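Local coordinates for protein type I modular polyketide synthase (Streptomyces albus subsp. albus, PDB 6IYT) that probably transfers an ethylmalonyl extender unit from coenzyme A as the acyltransferase domain of a salinomycin polyketide synthase module, at residues Gln214-Ala219 against Ser364-Asn369; Ala232-Leu237 against Ser336-Arg341. One frame throughout, in Å; residues are numbered along the deposited sequence.

Contact 1: Gln214-Ala219 against Ser364-Asn369; sequences QGEIAA and SYWFEN
E216 and I217 on helix 215-219 meet Y365, W366 and N369 on helix 364-369, the two short axes running at 138° to one another and coming no nearer than 11.5 Å. Such a spacing leaves room for long side chains, and E216 spans it. Its chain stays extended beyond CG, carrying one carboxylate oxygen to two donors. Y365 OH gives a hydrogen bond of 2.6 Å to E216 OE2 on the syn side, with ring and carboxylate planes only 17° apart. N369 ND2 donates to the same E216 OE2 at 2.9 Å from above the carboxylate plane, a bent bond with an N-H...O angle of 137°. CG of N369 lies anti to the backbone N, which swings the amide toward the glutamate; its ND2 also reaches the carbonyl of S213, and its OD1 accepts from R238. The other carboxylate oxygen, OE1, takes the backbone N-H of T350. Beside this polar cluster, W366 supplies a wide apolar surface: its CZ3 touches I217 CG1 at 3.6 Å, while CH2 lies 3.6 Å from E216 O at the ring edge. Y365 CD2 sits over one face of the indole. Buried among several donors, the glutamate is probably held as a carboxylate, tying the helix that follows the presumed nucleophile elbow to helix 363-371.

Contact 2: Ala232-Leu237 against Ser336-Arg341; sequences AQVVVL and SFVEPR
F337 reaches from the loop 336-341 to helix 232-237 and lies flat against the amide of Q233. The two planes are 13° apart, and Q233 CD sits 3.5 Å above the plane of the F337 ring, over its centre. This is an amide-aromatic stack: a long glutamine offers both a flat polar group and a methylene chain, so Q233 CG also packs 3.4 Å from F337 CZ. With CG anti to the backbone N (chi1 -168°) and the chain extended, the Q233 side chain runs across the face of the ring from its CZ end. V338 CG2 lies on the opposite face, toward its rim, so the ring is sandwiched, and the backbone N of V234 meets its edge in plane. The buried valines complete this tight part, V234 CG2 meeting V338 CG2 at 3.6 Å and F337 CZ at 3.9 Å. The looser side is at the rim, where L237 CD1 stands 3.9 Å from F337 CE2 and adds little, with solvent beyond. No hydrogen bond joins the two segments, so the contact depends on van der Waals packing and the stack; Q233 is partly exposed, so water can probably reach its polar atoms.

In the fold
The two contacts lie side by side, their centres about 10 Å apart, and meet through one isoleucine: I217 CD1 packs 3.8 Å from V234 CG1 and 4.0 Å from V235 CB. I217 thus joins the W366 side of contact 1 to helix 228-245, which follows helix 215-223 in the chain, includes R238 and carries the first segment of contact 2. Contact 1 is the one near the probable active site, since G215 belongs to a GxSxG pattern whose S213 is probably the nucleophile, as expected of a GxSxG acyltransferase. Contact 2 lies farther out: its centre is about 22 Å from the centre of the chain, that of contact 1 about 17 Å. It packs the loop after helix 328-334 onto helix 228-245.

Contact 1: Gln214-Ala219 against Ser364-Asn369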
loop_
_atom_site.group_PDB
_atom_site.type_symbol
_atom_site.label_atom_id
_atom_site.label_comp_id
_atom_site.label_asym_id
_atom_site.label_seq_id
_atom_site.Cartn_x
_atom_site.Cartn_y
_atom_site.Cartn_z
ATOM N N GLN A 214 5.338 -8.210 8.709
ATOM C CA GLN A 214 3.929 -8.471 9.042
ATOM C C GLN A 214 3.014 -8.294 7.830
ATOM O O GLN A 214 1.917 -8.900 7.763
ATOM C CB GLN A 214 3.466 -7.525 10.184
ATOM C CG GLN A 214 3.450 -6.078 9.763
ATOM C CD GLN A 214 3.252 -5.103 10.891
ATOM O OE1 GLN A 214 2.136 -4.575 11.089
ATOM N NE2 GLN A 214 4.339 -4.748 11.559
ATOM N N GLY A 215 3.470 -7.528 6.840
ATOM C CA GLY A 215 2.712 -7.345 5.608
ATOM C C GLY A 215 2.402 -8.652 4.892
ATOM O O GLY A 215 1.496 -8.720 4.048
ATOM N N GLU A 216 3.269 -9.635 5.053
ATOM C CA GLU A 216 3.024 -10.918 4.408
ATOM C C GLU A 216 1.734 -11.551 4.915
ATOM O O GLU A 216 1.166 -12.392 4.249
ATOM C CB GLU A 216 4.208 -11.860 4.613
ATOM C CG GLU A 216 5.417 -11.513 3.746
ATOM C CD GLU A 216 6.349 -12.698 3.496
ATOM O OE1 GLU A 216 6.891 -12.792 2.369
ATOM O OE2 GLU A 216 6.462 -13.594 4.372
ATOM N N ILE A 217 1.329 -11.225 6.144
ATOM C CA ILE A 217 0.051 -11.774 6.675
ATOM C C ILE A 217 -1.153 -11.177 5.896
ATOM O O ILE A 217 -2.058 -11.906 5.440
ATOM C CB ILE A 217 -0.105 -11.482 8.164
ATOM C CG1 ILE A 217 1.082 -12.043 8.953
ATOM C CG2 ILE A 217 -1.414 -12.045 8.667
ATOM C CD1 ILE A 217 1.211 -11.472 10.358
ATOM N N ALA A 218 -1.103 -9.874 5.627
ATOM C CA ALA A 218 -2.105 -9.243 4.738
ATOM C C ALA A 218 -2.046 -9.787 3.299
ATOM O O ALA A 218 -3.088 -10.073 2.694
ATOM C CB ALA A 218 -1.960 -7.736 4.738
ATOM N N ALA A 219 -0.847 -9.992 2.794
ATOM C CA ALA A 219 -0.670 -10.555 1.463
ATOM C C ALA A 219 -1.306 -11.950 1.346
ATOM O O ALA A 219 -2.006 -12.262 0.351
ATOM C CB ALA A 219 0.794 -10.627 1.137
ATOM N N SER A 364 6.068 -22.561 11.243
ATOM C CA SER A 364 7.517 -22.423 11.011
ATOM C C SER A 364 7.819 -21.281 10.068
ATOM O O SER A 364 8.792 -20.511 10.258
ATOM C CB SER A 364 8.115 -23.724 10.456
ATOM O OG SER A 364 8.303 -24.654 11.516
ATOM N N TYR A 365 6.988 -21.131 9.060
ATOM C CA TYR A 365 7.118 -19.965 8.152
ATOM C C TYR A 365 6.937 -18.643 8.876
ATOM O O TYR A 365 7.701 -17.730 8.666
ATOM C CB TYR A 365 6.141 -20.050 7.012
ATOM C CG TYR A 365 6.358 -18.976 6.000
ATOM C CD1 TYR A 365 7.325 -19.117 5.004
ATOM C CD2 TYR A 365 5.697 -17.763 6.105
ATOM C CE1 TYR A 365 7.601 -18.084 4.123
ATOM C CE2 TYR A 365 6.009 -16.702 5.267
ATOM C CZ TYR A 365 6.859 -16.909 4.206
ATOM O OH TYR A 365 7.193 -15.860 3.411
ATOM N N TRP A 366 5.931 -18.542 9.733
ATOM C CA TRP A 366 5.667 -17.303 10.413
ATOM C C TRP A 366 6.719 -16.974 11.476
ATOM O O TRP A 366 7.061 -15.807 11.647
ATOM C CB TRP A 366 4.276 -17.267 10.988
ATOM C CG TRP A 366 3.225 -17.279 9.932
ATOM C CD1 TRP A 366 2.370 -18.306 9.643
ATOM C CD2 TRP A 366 3.050 -16.307 8.895
ATOM N NE1 TRP A 366 1.681 -18.043 8.497
ATOM C CE2 TRP A 366 2.113 -16.845 7.981
ATOM C CE3 TRP A 366 3.691 -15.110 8.579
ATOM C CZ2 TRP A 366 1.731 -16.178 6.837
ATOM C CZ3 TRP A 366 3.284 -14.414 7.434
ATOM C CH2 TRP A 366 2.300 -14.939 6.595
ATOM N N PHE A 367 7.415 -18.001 11.985
ATOM C CA PHE A 367 8.613 -17.742 12.745
ATOM C C PHE A 367 9.730 -17.162 11.867
ATOM O O PHE A 367 10.309 -16.153 12.198
ATOM C CB PHE A 367 9.130 -18.971 13.453
ATOM C CG PHE A 367 10.444 -18.734 14.146
ATOM C CD1 PHE A 367 10.491 -17.956 15.286
ATOM C CD2 PHE A 367 11.624 -19.102 13.546
ATOM C CE1 PHE A 367 11.714 -17.618 15.864
ATOM C CE2 PHE A 367 12.863 -18.824 14.149
ATOM C CZ PHE A 367 12.898 -18.064 15.304
ATOM N N GLU A 368 10.017 -17.806 10.740
ATOM C CA GLU A 368 11.059 -17.310 9.839
ATOM C C GLU A 368 10.732 -15.896 9.361
ATOM O O GLU A 368 11.615 -15.042 9.256
ATOM C CB GLU A 368 11.209 -18.241 8.645
ATOM C CG GLU A 368 11.756 -19.626 8.984
ATOM C CD GLU A 368 13.164 -19.584 9.529
ATOM O OE1 GLU A 368 14.043 -18.969 8.861
ATOM O OE2 GLU A 368 13.409 -20.229 10.597
ATOM N N ASN A 369 9.457 -15.639 9.093
ATOM C CA ASN A 369 9.032 -14.301 8.654
ATOM C C ASN A 369 9.414 -13.202 9.656
ATOM O O ASN A 369 9.839 -12.121 9.246
ATOM C CB ASN A 369 7.546 -14.301 8.382
ATOM C CG ASN A 369 6.966 -12.915 8.271
ATOM O OD1 ASN A 369 6.546 -12.312 9.295
ATOM N ND2 ASN A 369 6.818 -12.446 7.062
#

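Contact 2: Ala232-Leu237 against Ser336-Arg341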
loop_
_atom_site.group_PDB
_atom_site.type_symbol
_atom_site.label_atom_id
_atom_site.label_comp_id
_atom_site.label_asym_id
_atom_site.label_seq_id
_atom_site.Cartn_x
_atom_site.Cartn_y
_atom_site.Cartn_z
ATOM N N ALA A 232 -5.954 -13.139 10.527
ATOM C CA ALA A 232 -6.265 -12.264 11.631
ATOM C C ALA A 232 -5.697 -12.758 12.956
ATOM O O ALA A 232 -5.089 -11.992 13.720
ATOM C CB ALA A 232 -7.758 -12.046 11.727
ATOM N N GLN A 233 -5.856 -14.036 13.223
ATOM C CA GLN A 233 -5.365 -14.609 14.436
ATOM C C GLN A 233 -3.832 -14.604 14.513
ATOM O O GLN A 233 -3.276 -14.328 15.583
ATOM C CB GLN A 233 -5.917 -16.031 14.620
ATOM C CG GLN A 233 -5.673 -16.594 15.991
ATOM C CD GLN A 233 -6.353 -17.943 16.224
ATOM O OE1 GLN A 233 -7.072 -18.449 15.377
ATOM N NE2 GLN A 233 -6.203 -18.461 17.424
ATOM N N VAL A 234 -3.154 -14.793 13.376
ATOM C CA VAL A 234 -1.706 -14.697 13.345
ATOM C C VAL A 234 -1.249 -13.300 13.734
ATOM O O VAL A 234 -0.348 -13.140 14.584
ATOM C CB VAL A 234 -1.103 -15.067 11.991
ATOM C CG1 VAL A 234 0.359 -14.773 11.974
ATOM C CG2 VAL A 234 -1.329 -16.532 11.661
ATOM N N VAL A 235 -1.823 -12.284 13.115
ATOM C CA VAL A 235 -1.343 -10.927 13.385
ATOM C C VAL A 235 -1.663 -10.473 14.813
ATOM O O VAL A 235 -0.815 -9.855 15.464
ATOM C CB VAL A 235 -1.812 -9.881 12.344
ATOM C CG1 VAL A 235 -3.287 -9.602 12.463
ATOM C CG2 VAL A 235 -1.023 -8.589 12.522
ATOM N N VAL A 236 -2.795 -10.913 15.353
ATOM C CA VAL A 236 -3.160 -10.579 16.724
ATOM C C VAL A 236 -2.208 -11.259 17.706
ATOM O O VAL A 236 -1.632 -10.616 18.560
ATOM C CB VAL A 236 -4.614 -10.976 17.056
ATOM C CG1 VAL A 236 -4.872 -10.851 18.575
ATOM C CG2 VAL A 236 -5.592 -10.095 16.297
ATOM N N LEU A 237 -2.001 -12.551 17.561
ATOM C CA LEU A 237 -1.229 -13.275 18.565
ATOM C C LEU A 237 0.238 -12.930 18.504
ATOM O O LEU A 237 0.889 -12.842 19.530
ATOM C CB LEU A 237 -1.410 -14.772 18.424
ATOM C CG LEU A 237 -2.784 -15.307 18.786
ATOM C CD1 LEU A 237 -2.785 -16.828 18.591
ATOM C CD2 LEU A 237 -3.197 -14.930 20.204
ATOM N N SER A 336 0.340 -22.677 15.868
ATOM C CA SER A 336 0.202 -24.058 15.369
ATOM C C SER A 336 -1.179 -24.323 14.733
ATOM O O SER A 336 -1.351 -25.286 13.982
ATOM C CB SER A 336 0.433 -25.045 16.502
ATOM O OG SER A 336 -0.495 -24.816 17.562
ATOM N N PHE A 337 -2.144 -23.474 15.027
ATOM C CA PHE A 337 -3.509 -23.606 14.452
ATOM C C PHE A 337 -3.568 -23.389 12.943
ATOM O O PHE A 337 -4.581 -23.690 12.311
ATOM C CB PHE A 337 -4.464 -22.634 15.141
ATOM C CG PHE A 337 -4.140 -21.185 14.889
ATOM C CD1 PHE A 337 -4.555 -20.552 13.710
ATOM C CD2 PHE A 337 -3.330 -20.489 15.752
ATOM C CE1 PHE A 337 -4.245 -19.229 13.469
ATOM C CE2 PHE A 337 -2.996 -19.150 15.491
ATOM C CZ PHE A 337 -3.407 -18.554 14.319
ATOM N N VAL A 338 -2.586 -22.672 12.397
ATOM C CA VAL A 338 -2.696 -22.167 11.028
ATOM C C VAL A 338 -2.892 -23.294 10.021
ATOM O O VAL A 338 -2.260 -24.328 10.111
ATOM C CB VAL A 338 -1.455 -21.338 10.630
ATOM C CG1 VAL A 338 -1.542 -20.946 9.181
ATOM C CG2 VAL A 338 -1.386 -20.102 11.486
ATOM N N GLU A 339 -3.822 -23.094 9.089
ATOM C CA GLU A 339 -4.047 -24.049 8.011
ATOM C C GLU A 339 -3.860 -23.383 6.655
ATOM O O GLU A 339 -4.849 -23.013 5.984
ATOM C CB GLU A 339 -5.448 -24.621 8.103
ATOM C CG GLU A 339 -5.687 -25.369 9.385
ATOM C CD GLU A 339 -5.007 -26.739 9.419
ATOM O OE1 GLU A 339 -4.414 -27.140 8.411
ATOM O OE2 GLU A 339 -5.079 -27.416 10.462
ATOM N N PRO A 340 -2.618 -23.212 6.251
ATOM C CA PRO A 340 -2.333 -22.606 4.962
ATOM C C PRO A 340 -2.791 -23.478 3.810
ATOM O O PRO A 340 -2.876 -24.712 3.953
ATOM C CB PRO A 340 -0.808 -22.482 4.957
ATOM C CG PRO A 340 -0.334 -23.565 5.875
ATOM C CD PRO A 340 -1.391 -23.662 6.938
ATOM N N ARG A 341 -3.012 -22.858 2.667
ATOM C CA ARG A 341 -3.438 -23.578 1.470
ATOM C C ARG A 341 -3.021 -22.836 0.218
ATOM O O ARG A 341 -2.664 -21.645 0.268
ATOM C CB ARG A 341 -4.958 -23.837 1.483
ATOM C CG ARG A 341 -5.820 -22.570 1.352
ATOM C CD ARG A 341 -6.233 -22.024 2.695
ATOM N NE ARG A 341 -6.975 -20.770 2.539
ATOM C CZ ARG A 341 -8.218 -20.583 2.946
ATOM N NH1 ARG A 341 -8.767 -21.444 3.780
ATOM N NH2 ARG A 341 -8.839 -19.463 2.664
#